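Local coordinates for 30S ribosomal protein S6 (Thermotoga maritima, PDB 1VMB) that probably binds 16S ribosomal RNA together with protein bS18 as a structural component of the small ribosomal subunit, at residues E18-S23 with Y82-G87; M24-P29 with E102-Q107; E41-I46 with Q91-F96. One frame throughout, in Å; residues are numbered along the deposited sequence.

Contact 1 (E18-S23 with Y82-G87); sequences ERIYES and YFRCDG
In the antiparallel sheet of S6, strand 19-27 pairs with strand 73-85 through Arg19 with Cys85 and Tyr21 with Phe83, each a hydrogen-bonded pair. Of the four backbone bonds, Tyr21 N to Phe83 O is the straightest, 175° at the hydrogen. On the helix-covered face, Tyr21 lays its CB over one face of the Phe83 ring, 3.8 Å from the centroid, while the two rings, 21° from parallel, barely overlap. Phe83 CG stands between its backbone N and carbonyl carbon (chi1 66°), which places the ring against Tyr21 CB. Further along, Cys85 SG approaches the Tyr21 ring obliquely, 3.6 Å from CE1, and accepts a hydrogen bond from Gly87 N. Ile47 and Val51 of helix 33-51 cover Phe83. The face of Ile20, Glu22, Tyr82 and Arg84 is mixed: Ile20 packs on Leu114 of helix 112-122 and lies alongside Arg84. Glu18, just before the strand, sets OE1 3.5 Å from Arg84 NE but well out of the guanidinium plane, a purely electrostatic pairing; Asp56 and Glu118 also bridge to Arg84. Glu22, in the conformer modelled here, pairs with Arg111 and shares a water with Tyr82 OH. Such pairing of first and third strands is typical of the ferredoxin-like fold.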
loop_
_atom_site.group_PDB
_atom_site.type_symbol
_atom_site.label_atom_id
_atom_site.label_comp_id
_atom_site.label_asym_id
_atom_site.label_seq_id
_atom_site.Cartn_x
_atom_site.Cartn_y
_atom_site.Cartn_z
ATOM N N GLU A 18 -18.121 -3.920 -4.161
ATOM C CA GLU A 18 -16.804 -3.309 -4.223
ATOM C C GLU A 18 -15.672 -4.376 -4.254
ATOM O O GLU A 18 -15.791 -5.547 -3.817
ATOM C CB GLU A 18 -16.570 -2.158 -3.227
ATOM C CG GLU A 18 -17.404 -2.116 -1.951
ATOM C CD GLU A 18 -17.038 -3.209 -0.985
ATOM O OE1 GLU A 18 -15.949 -3.795 -1.192
ATOM O OE2 GLU A 18 -17.823 -3.484 -0.029
ATOM N N ARG A 19 -14.589 -3.920 -4.815
ATOM C CA ARG A 19 -13.459 -4.773 -5.109
ATOM C C ARG A 19 -12.488 -4.582 -4.000
ATOM O O ARG A 19 -12.425 -3.478 -3.439
ATOM C CB ARG A 19 -12.874 -4.335 -6.446
ATOM C CG ARG A 19 -13.844 -4.530 -7.640
ATOM C CD ARG A 19 -13.250 -4.056 -8.970
ATOM N NE ARG A 19 -14.184 -4.261 -10.079
ATOM C CZ ARG A 19 -13.934 -3.920 -11.347
ATOM N NH1 ARG A 19 -12.783 -3.362 -11.671
ATOM N NH2 ARG A 19 -14.827 -4.178 -12.293
ATOM N N ILE A 20 -11.691 -5.616 -3.708
ATOM C CA ILE A 20 -10.763 -5.581 -2.592
ATOM C C ILE A 20 -9.342 -5.570 -3.125
ATOM O O ILE A 20 -9.005 -6.389 -3.965
ATOM C CB ILE A 20 -10.976 -6.844 -1.648
ATOM C CG1 ILE A 20 -12.401 -6.941 -1.112
ATOM C CG2 ILE A 20 -9.984 -6.870 -0.482
ATOM C CD1 ILE A 20 -12.732 -8.262 -0.444
ATOM N N TYR A 21 -8.524 -4.660 -2.608
ATOM C CA TYR A 21 -7.120 -4.519 -3.008
ATOM C C TYR A 21 -6.154 -4.559 -1.876
ATOM O O TYR A 21 -6.523 -4.274 -0.744
ATOM C CB TYR A 21 -6.967 -3.154 -3.684
ATOM C CG TYR A 21 -7.757 -3.081 -4.959
ATOM C CD1 TYR A 21 -9.104 -2.663 -4.947
ATOM C CD2 TYR A 21 -7.200 -3.431 -6.164
ATOM C CE1 TYR A 21 -9.854 -2.603 -6.113
ATOM C CE2 TYR A 21 -7.945 -3.384 -7.319
ATOM C CZ TYR A 21 -9.270 -2.974 -7.303
ATOM O OH TYR A 21 -10.014 -2.948 -8.490
ATOM N N GLU A 22 -4.932 -5.017 -2.176
ATOM C CA GLU A 22 -3.776 -4.788 -1.294
ATOM C C GLU A 22 -2.802 -3.899 -2.006
ATOM O O GLU A 22 -2.595 -4.014 -3.211
ATOM C CB GLU A 22 -3.133 -6.083 -0.815
ATOM C CG GLU A 22 -2.436 -6.827 -1.908
ATOM C CD GLU A 22 -1.647 -8.014 -1.439
ATOM O OE1 GLU A 22 -2.029 -8.719 -0.463
ATOM O OE2 GLU A 22 -0.606 -8.227 -2.076
ATOM N N SER A 23 -2.170 -3.018 -1.235
ATOM C CA SER A 23 -1.036 -2.250 -1.749
ATOM C C SER A 23 0.058 -2.264 -0.742
ATOM O O SER A 23 -0.140 -1.824 0.403
ATOM C CB SER A 23 -1.423 -0.787 -2.057
ATOM O OG SER A 23 -0.393 -0.152 -2.808
ATOM N N TYR A 82 -4.848 -2.731 3.108
ATOM C CA TYR A 82 -5.949 -3.439 2.497
ATOM C C TYR A 82 -7.106 -2.496 2.411
ATOM O O TYR A 82 -7.475 -1.883 3.424
ATOM C CB TYR A 82 -6.334 -4.652 3.320
ATOM C CG TYR A 82 -5.179 -5.639 3.432
ATOM C CD1 TYR A 82 -4.980 -6.624 2.485
ATOM C CD2 TYR A 82 -4.259 -5.516 4.446
ATOM C CE1 TYR A 82 -3.873 -7.541 2.589
ATOM C CE2 TYR A 82 -3.169 -6.423 4.586
ATOM C CZ TYR A 82 -2.984 -7.419 3.647
ATOM O OH TYR A 82 -1.890 -8.292 3.788
ATOM N N PHE A 83 -7.659 -2.352 1.212
ATOM C CA PHE A 83 -8.768 -1.413 1.015
ATOM C C PHE A 83 -9.776 -1.903 -0.024
ATOM O O PHE A 83 -9.519 -2.820 -0.788
ATOM C CB PHE A 83 -8.261 -0.011 0.639
ATOM C CG PHE A 83 -7.565 0.061 -0.695
ATOM C CD1 PHE A 83 -6.226 -0.220 -0.784
ATOM C CD2 PHE A 83 -8.232 0.487 -1.845
ATOM C CE1 PHE A 83 -5.546 -0.099 -1.989
ATOM C CE2 PHE A 83 -7.534 0.590 -3.071
ATOM C CZ PHE A 83 -6.216 0.278 -3.134
ATOM N N ARG A 84 -10.921 -1.253 -0.079
ATOM C CA ARG A 84 -11.963 -1.635 -1.069
ATOM C C ARG A 84 -12.380 -0.367 -1.789
ATOM O O ARG A 84 -12.451 0.721 -1.203
ATOM C CB ARG A 84 -13.163 -2.367 -0.436
ATOM C CG ARG A 84 -13.764 -1.770 0.729
ATOM C CD ARG A 84 -14.657 -2.736 1.582
ATOM N NE ARG A 84 -14.003 -4.024 1.753
ATOM C CZ ARG A 84 -14.331 -4.913 2.674
ATOM N NH1 ARG A 84 -15.289 -4.648 3.571
ATOM N NH2 ARG A 84 -13.671 -6.062 2.733
ATOM N N CYS A 85 -12.620 -0.511 -3.085
ATOM C CA CYS A 85 -13.112 0.576 -3.854
ATOM C C CYS A 85 -13.744 -0.004 -5.117
ATOM O O CYS A 85 -13.761 -1.196 -5.292
ATOM C CB CYS A 85 -11.986 1.534 -4.167
ATOM S SG CYS A 85 -10.763 0.823 -5.303
ATOM N N ASP A 86 -14.271 0.863 -5.973
ATOM C CA ASP A 86 -14.946 0.439 -7.202
ATOM C C ASP A 86 -14.021 0.143 -8.365
ATOM O O ASP A 86 -14.485 -0.245 -9.448
ATOM C CB ASP A 86 -15.997 1.473 -7.614
ATOM C CG ASP A 86 -15.413 2.819 -8.076
ATOM O OD1 ASP A 86 -14.168 3.016 -8.246
ATOM O OD2 ASP A 86 -16.221 3.778 -8.279
ATOM N N GLY A 87 -12.738 0.298 -8.115
ATOM C CA GLY A 87 -11.671 0.002 -9.067
ATOM C C GLY A 87 -11.457 1.063 -10.133
ATOM O O GLY A 87 -10.665 0.844 -11.075
HETATM O O HOH W 1 -0.348 -9.000 1.761
#

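Contact 2 (M24-P29 with E102-Q107); sequences MFIIAP and EIIRWQ
Met24 and Gln107 begin a ladder of five backbone hydrogen bonds between strands 24-27 and 103-107, with Met24 N giving to Gln107 O and Gln107 N returning the bond to Met24 O at 2.8 Å. Ile26 N reaches Arg105 O, but Ile26 O takes its hydrogen from Ile104 N, beyond which the register slips by one residue in a beta bulge, so that Ile27 faces Ile103. Ala28 N closes the ladder on Glu102 O, nearly straight at 173°. This joins the first and fourth strands of the ferredoxin-like fold, with strand 103-110 at one edge of the sheet.

Apolar contacts follow the two faces. Toward the helices, Phe25 CD2 meets Ile103 CD1 at 4.0 Å, and Ile27 CG1 lies 4.2 Å from Ile103 CG1. The Trp106 indole turns off to stack on Tyr97 and bond through NE1 to Glu94, leaving CB to touch Phe25 CB. On the opposite face, Ile26 CG2 meets Ile104 CG1 at 4.1 Å and its CD1 lies against Arg105 CB; past the bulge, Ala28 CB touches Ile104 CG2. Met24 runs alongside Gln107 and, in the conformer modelled here, bends at chi3 (96°) to set CE 3.8 Å from Gln107 NE2.

Among polar side chains, Arg105 grips Gln107 OE1 side-on with NE and NH2, both at 3.0 Å. The oxygen sits in the guanidinium plane, which restrains the amide, whose NE2 packs beside the Met24 methyl.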
loop_
_atom_site.group_PDB
_atom_site.type_symbol
_atom_site.label_atom_id
_atom_site.label_comp_id
_atom_site.label_asym_id
_atom_site.label_seq_id
_atom_site.Cartn_x
_atom_site.Cartn_y
_atom_site.Cartn_z
ATOM N N MET A 24 1.215 -2.800 -1.148
ATOM C CA MET A 24 2.396 -2.896 -0.287
ATOM C C MET A 24 3.347 -1.863 -0.808
ATOM O O MET A 24 3.598 -1.799 -2.035
ATOM C CB MET A 24 3.054 -4.284 -0.351
ATOM C CG MET A 24 4.258 -4.443 0.596
ATOM S SD MET A 24 5.197 -5.956 0.338
ATOM C CE MET A 24 6.460 -5.270 -0.706
ATOM N N PHE A 25 3.899 -1.057 0.092
ATOM C CA PHE A 25 4.909 -0.091 -0.301
ATOM C C PHE A 25 6.087 -0.100 0.687
ATOM O O PHE A 25 5.866 -0.351 1.880
ATOM C CB PHE A 25 4.323 1.306 -0.462
ATOM C CG PHE A 25 3.628 1.849 0.776
ATOM C CD1 PHE A 25 2.305 1.508 1.104
ATOM C CD2 PHE A 25 4.269 2.737 1.599
ATOM C CE1 PHE A 25 1.727 2.014 2.204
ATOM C CE2 PHE A 25 3.674 3.240 2.725
ATOM C CZ PHE A 25 2.389 2.885 3.031
ATOM N N ILE A 26 7.310 0.171 0.197
ATOM C CA ILE A 26 8.518 0.075 1.016
ATOM C C ILE A 26 9.206 1.442 0.992
ATOM O O ILE A 26 9.491 1.957 -0.061
ATOM C CB ILE A 26 9.472 -1.012 0.431
ATOM C CG1 ILE A 26 8.735 -2.349 0.339
ATOM C CG2 ILE A 26 10.738 -1.138 1.214
ATOM C CD1 ILE A 26 9.490 -3.455 -0.323
ATOM N N ILE A 27 9.465 2.001 2.159
ATOM C CA ILE A 27 10.107 3.275 2.321
ATOM C C ILE A 27 11.587 3.037 2.585
ATOM O O ILE A 27 12.022 2.112 3.358
ATOM C CB ILE A 27 9.430 4.095 3.469
ATOM C CG1 ILE A 27 7.901 4.276 3.233
ATOM C CG2 ILE A 27 10.155 5.410 3.640
ATOM C CD1 ILE A 27 7.130 4.835 4.440
ATOM N N ALA A 28 12.380 3.878 1.939
ATOM C CA ALA A 28 13.808 3.859 2.079
ATOM C C ALA A 28 14.222 3.970 3.537
ATOM O O ALA A 28 13.648 4.756 4.343
ATOM C CB ALA A 28 14.418 4.997 1.297
ATOM N N PRO A 29 15.265 3.242 3.885
ATOM C CA PRO A 29 15.687 3.208 5.284
ATOM C C PRO A 29 16.431 4.443 5.801
ATOM O O PRO A 29 16.658 4.533 6.991
ATOM C CB PRO A 29 16.564 1.957 5.335
ATOM C CG PRO A 29 17.225 1.984 4.013
ATOM C CD PRO A 29 16.120 2.374 3.045
ATOM N N GLU A 102 11.029 8.526 -1.973
ATOM C CA GLU A 102 11.238 7.901 -0.695
ATOM C C GLU A 102 10.606 6.508 -0.639
ATOM O O GLU A 102 11.013 5.692 0.188
ATOM C CB GLU A 102 10.631 8.774 0.384
ATOM C CG GLU A 102 11.348 10.105 0.548
ATOM C CD GLU A 102 10.875 11.215 -0.394
ATOM O OE1 GLU A 102 9.926 11.054 -1.207
ATOM O OE2 GLU A 102 11.494 12.302 -0.312
ATOM N N ILE A 103 9.564 6.287 -1.429
ATOM C CA ILE A 103 9.000 4.949 -1.595
ATOM C C ILE A 103 9.814 4.295 -2.743
ATOM O O ILE A 103 9.664 4.664 -3.945
ATOM C CB ILE A 103 7.478 4.999 -1.890
ATOM C CG1 ILE A 103 6.753 5.496 -0.619
ATOM C CG2 ILE A 103 6.993 3.648 -2.381
ATOM C CD1 ILE A 103 5.295 5.817 -0.780
ATOM N N ILE A 104 10.638 3.280 -2.401
ATOM C CA ILE A 104 11.547 2.622 -3.332
ATOM C C ILE A 104 10.966 1.394 -4.061
ATOM O O ILE A 104 11.494 0.947 -5.077
ATOM C CB ILE A 104 12.904 2.271 -2.644
ATOM C CG1 ILE A 104 12.704 1.368 -1.422
ATOM C CG2 ILE A 104 13.626 3.582 -2.266
ATOM C CD1 ILE A 104 13.898 0.783 -0.880
ATOM N N ARG A 105 9.867 0.889 -3.542
ATOM C CA ARG A 105 9.166 -0.188 -4.221
ATOM C C ARG A 105 7.713 -0.184 -3.799
ATOM O O ARG A 105 7.409 0.077 -2.626
ATOM C CB ARG A 105 9.824 -1.543 -3.965
ATOM C CG ARG A 105 8.864 -2.677 -4.397
ATOM C CD ARG A 105 9.390 -3.811 -5.092
ATOM N NE ARG A 105 8.215 -4.531 -5.655
ATOM C CZ ARG A 105 7.966 -4.636 -6.943
ATOM N NH1 ARG A 105 8.768 -4.042 -7.824
ATOM N NH2 ARG A 105 6.897 -5.321 -7.338
ATOM N N TRP A 106 6.797 -0.503 -4.737
ATOM C CA TRP A 106 5.407 -0.731 -4.323
ATOM C C TRP A 106 4.799 -1.780 -5.242
ATOM O O TRP A 106 5.308 -2.070 -6.339
ATOM C CB TRP A 106 4.539 0.536 -4.423
ATOM C CG TRP A 106 4.272 1.014 -5.797
ATOM C CD1 TRP A 106 3.194 0.714 -6.608
ATOM C CD2 TRP A 106 5.122 1.862 -6.580
ATOM N NE1 TRP A 106 3.338 1.353 -7.820
ATOM C CE2 TRP A 106 4.471 2.127 -7.789
ATOM C CE3 TRP A 106 6.308 2.570 -6.293
ATOM C CZ2 TRP A 106 5.032 2.958 -8.760
ATOM C CZ3 TRP A 106 6.856 3.349 -7.255
ATOM C CH2 TRP A 106 6.214 3.562 -8.459
ATOM N N GLN A 107 3.679 -2.291 -4.806
ATOM C CA GLN A 107 2.919 -3.198 -5.653
ATOM C C GLN A 107 1.478 -3.182 -5.196
ATOM O O GLN A 107 1.200 -3.233 -4.005
ATOM C CB GLN A 107 3.538 -4.573 -5.566
ATOM C CG GLN A 107 3.750 -4.990 -4.167
ATOM C CD GLN A 107 4.711 -6.098 -4.034
ATOM O OE1 GLN A 107 5.791 -6.011 -4.594
ATOM N NE2 GLN A 107 4.357 -7.120 -3.232
#

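Contact 3 (E41-I46 with Q91-F96); sequences ERVKKI and QELENF
Phe96 is wedged against helix 33-51, where three residues meet its ring. Ile46 CG1 lies over one face, 4.2 Å from the centroid and 28° off the normal; Val43 CG2 approaches obliquely, 3.6 Å from CE2; and Arg42 CB reaches CZ at 4.0 Å, while the guanidinium end lies farther off. The phenylalanine's CG stands anti to its backbone N (chi1 176°), which carries the ring across to the other helix. Beside it, Leu93 CD1 touches Val43 CG1 at 3.9 Å, and the Ile46 CG2 branch settles on the opposing backbone, 3.7 Å from Glu92 O. No hydrogen bond crosses between the segments, and the axes stay 10.1 Å apart at 153°, so apolar side chains bridge the two roughly antiparallel helices.

The sheet supplies the second shell. Val43 rests on Phe25, Ile81 and Ile103, and Leu93 reaches Ser23, Phe83 and Thr108, so both residues are shared between helix pair and sheet. Two antiparallel helices packed on one face of a four-stranded antiparallel sheet are typical of the ferredoxin-like fold of the bS6 family.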
loop_
_atom_site.group_PDB
_atom_site.type_symbol
_atom_site.label_atom_id
_atom_site.label_comp_id
_atom_site.label_asym_id
_atom_site.label_seq_id
_atom_site.Cartn_x
_atom_site.Cartn_y
_atom_site.Cartn_z
ATOM N N GLU A 41 0.697 7.926 6.441
ATOM C CA GLU A 41 -0.524 8.737 6.591
ATOM C C GLU A 41 -0.901 9.364 5.246
ATOM O O GLU A 41 -2.104 9.427 4.916
ATOM C CB GLU A 41 -0.341 9.717 7.703
ATOM C CG GLU A 41 -0.197 9.098 9.098
ATOM C CD GLU A 41 -1.374 8.200 9.478
ATOM O OE1 GLU A 41 -2.542 8.564 9.206
ATOM O OE2 GLU A 41 -1.130 7.093 10.028
ATOM N N ARG A 42 0.090 9.754 4.441
ATOM C CA ARG A 42 -0.206 10.355 3.148
ATOM C C ARG A 42 -0.810 9.309 2.225
ATOM O O ARG A 42 -1.796 9.583 1.534
ATOM C CB ARG A 42 1.033 10.941 2.508
ATOM C CG ARG A 42 1.529 12.133 3.244
ATOM C CD ARG A 42 2.699 12.748 2.491
ATOM N NE ARG A 42 3.230 13.944 3.141
ATOM C CZ ARG A 42 4.306 13.882 3.904
ATOM N NH1 ARG A 42 4.927 12.693 4.109
ATOM N NH2 ARG A 42 4.785 14.956 4.466
ATOM N N VAL A 43 -0.242 8.099 2.241
ATOM C CA VAL A 43 -0.830 7.025 1.420
ATOM C C VAL A 43 -2.274 6.760 1.817
ATOM O O VAL A 43 -3.134 6.619 0.931
ATOM C CB VAL A 43 0.070 5.739 1.401
ATOM C CG1 VAL A 43 -0.616 4.635 0.678
ATOM C CG2 VAL A 43 1.446 5.996 0.744
ATOM N N LYS A 44 -2.557 6.654 3.107
ATOM C CA LYS A 44 -3.929 6.442 3.575
ATOM C C LYS A 44 -4.828 7.512 3.012
ATOM O O LYS A 44 -5.906 7.212 2.556
ATOM C CB LYS A 44 -4.028 6.445 5.091
ATOM C CG LYS A 44 -3.405 5.195 5.675
ATOM C CD LYS A 44 -2.950 5.385 7.114
ATOM C CE LYS A 44 -4.085 5.650 8.012
ATOM N NZ LYS A 44 -3.768 5.650 9.523
ATOM N N LYS A 45 -4.416 8.778 3.119
ATOM C CA LYS A 45 -5.239 9.877 2.632
ATOM C C LYS A 45 -5.443 9.854 1.113
ATOM O O LYS A 45 -6.548 10.177 0.587
ATOM C CB LYS A 45 -4.627 11.210 3.063
ATOM C CG LYS A 45 -4.922 11.578 4.541
ATOM C CD LYS A 45 -6.383 11.790 4.767
ATOM C CE LYS A 45 -6.652 12.287 6.115
ATOM N NZ LYS A 45 -8.068 12.734 6.286
ATOM N N ILE A 46 -4.424 9.444 0.377
ATOM C CA ILE A 46 -4.585 9.267 -1.078
ATOM C C ILE A 46 -5.670 8.202 -1.398
ATOM O O ILE A 46 -6.543 8.423 -2.260
ATOM C CB ILE A 46 -3.269 8.888 -1.758
ATOM C CG1 ILE A 46 -2.281 10.062 -1.672
ATOM C CG2 ILE A 46 -3.504 8.468 -3.184
ATOM C CD1 ILE A 46 -2.627 11.196 -2.505
ATOM N N GLN A 91 -5.507 4.602 -10.365
ATOM C CA GLN A 91 -4.346 5.377 -10.831
ATOM C C GLN A 91 -3.924 6.524 -9.893
ATOM O O GLN A 91 -2.750 6.957 -9.917
ATOM C CB GLN A 91 -4.625 5.946 -12.205
ATOM C CG GLN A 91 -5.622 7.083 -12.173
ATOM C CD GLN A 91 -7.117 6.673 -12.076
ATOM O OE1 GLN A 91 -7.485 5.451 -12.090
ATOM N NE2 GLN A 91 -7.981 7.701 -12.046
ATOM N N GLU A 92 -4.850 7.004 -9.054
ATOM C CA GLU A 92 -4.543 8.023 -8.070
ATOM C C GLU A 92 -3.451 7.544 -7.122
ATOM O O GLU A 92 -2.563 8.288 -6.714
ATOM C CB GLU A 92 -5.799 8.455 -7.293
ATOM C CG GLU A 92 -6.834 9.135 -8.124
ATOM C CD GLU A 92 -6.488 10.548 -8.553
ATOM O OE1 GLU A 92 -5.485 11.137 -8.089
ATOM O OE2 GLU A 92 -7.263 11.071 -9.355
ATOM N N LEU A 93 -3.531 6.282 -6.740
ATOM C CA LEU A 93 -2.529 5.720 -5.850
ATOM C C LEU A 93 -1.236 5.468 -6.580
ATOM O O LEU A 93 -0.163 5.869 -6.126
ATOM C CB LEU A 93 -3.069 4.458 -5.228
ATOM C CG LEU A 93 -2.124 3.667 -4.326
ATOM C CD1 LEU A 93 -1.731 4.456 -3.105
ATOM C CD2 LEU A 93 -2.767 2.355 -3.893
ATOM N N GLU A 94 -1.327 4.879 -7.755
ATOM C CA GLU A 94 -0.147 4.652 -8.549
ATOM C C GLU A 94 0.622 5.911 -8.826
ATOM O O GLU A 94 1.864 5.965 -8.697
ATOM C CB GLU A 94 -0.589 3.992 -9.841
ATOM C CG GLU A 94 0.527 3.794 -10.833
ATOM C CD GLU A 94 1.494 2.686 -10.482
ATOM O OE1 GLU A 94 1.185 1.858 -9.594
ATOM O OE2 GLU A 94 2.563 2.658 -11.153
ATOM N N ASN A 95 -0.106 6.961 -9.183
ATOM C CA ASN A 95 0.519 8.268 -9.472
ATOM C C ASN A 95 1.163 8.913 -8.257
ATOM O O ASN A 95 2.224 9.542 -8.383
ATOM C CB ASN A 95 -0.473 9.194 -10.142
ATOM C CG ASN A 95 -0.749 8.785 -11.573
ATOM O OD1 ASN A 95 -0.085 7.900 -12.122
ATOM N ND2 ASN A 95 -1.721 9.417 -12.179
ATOM N N PHE A 96 0.588 8.772 -7.069
ATOM C CA PHE A 96 1.276 9.213 -5.824
ATOM C C PHE A 96 2.621 8.495 -5.683
ATOM O O PHE A 96 3.664 9.099 -5.455
ATOM C CB PHE A 96 0.422 8.950 -4.562
ATOM C CG PHE A 96 1.146 9.307 -3.301
ATOM C CD1 PHE A 96 1.251 10.593 -2.970
ATOM C CD2 PHE A 96 1.723 8.320 -2.499
ATOM C CE1 PHE A 96 1.948 10.961 -1.817
ATOM C CE2 PHE A 96 2.467 8.691 -1.356
ATOM C CZ PHE A 96 2.544 10.018 -1.058
#

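Overall arrangement
Contacts 1 and 2 share strand 19-27: its first half pairs with strand 73-85, its second with strand 103-110, so this central strand has neighbours on both edges. Their centres are 19 Å apart, on opposite sides of the chain's centre, yet they touch where Ser23 OG of contact 1 packs near Gln107 O of contact 2. Contact 3 joins helices 33-51 and 91-98 over one face of the same sheet, 13 Å from each of the others. Along the chain strand 19-27 comes first, then helix 33-51, strand 54-66 before strand 73-85, helix 91-98 and strand 103-110. Ile103 ties this last strand to both helices. Sheet and helices thus close on one common core.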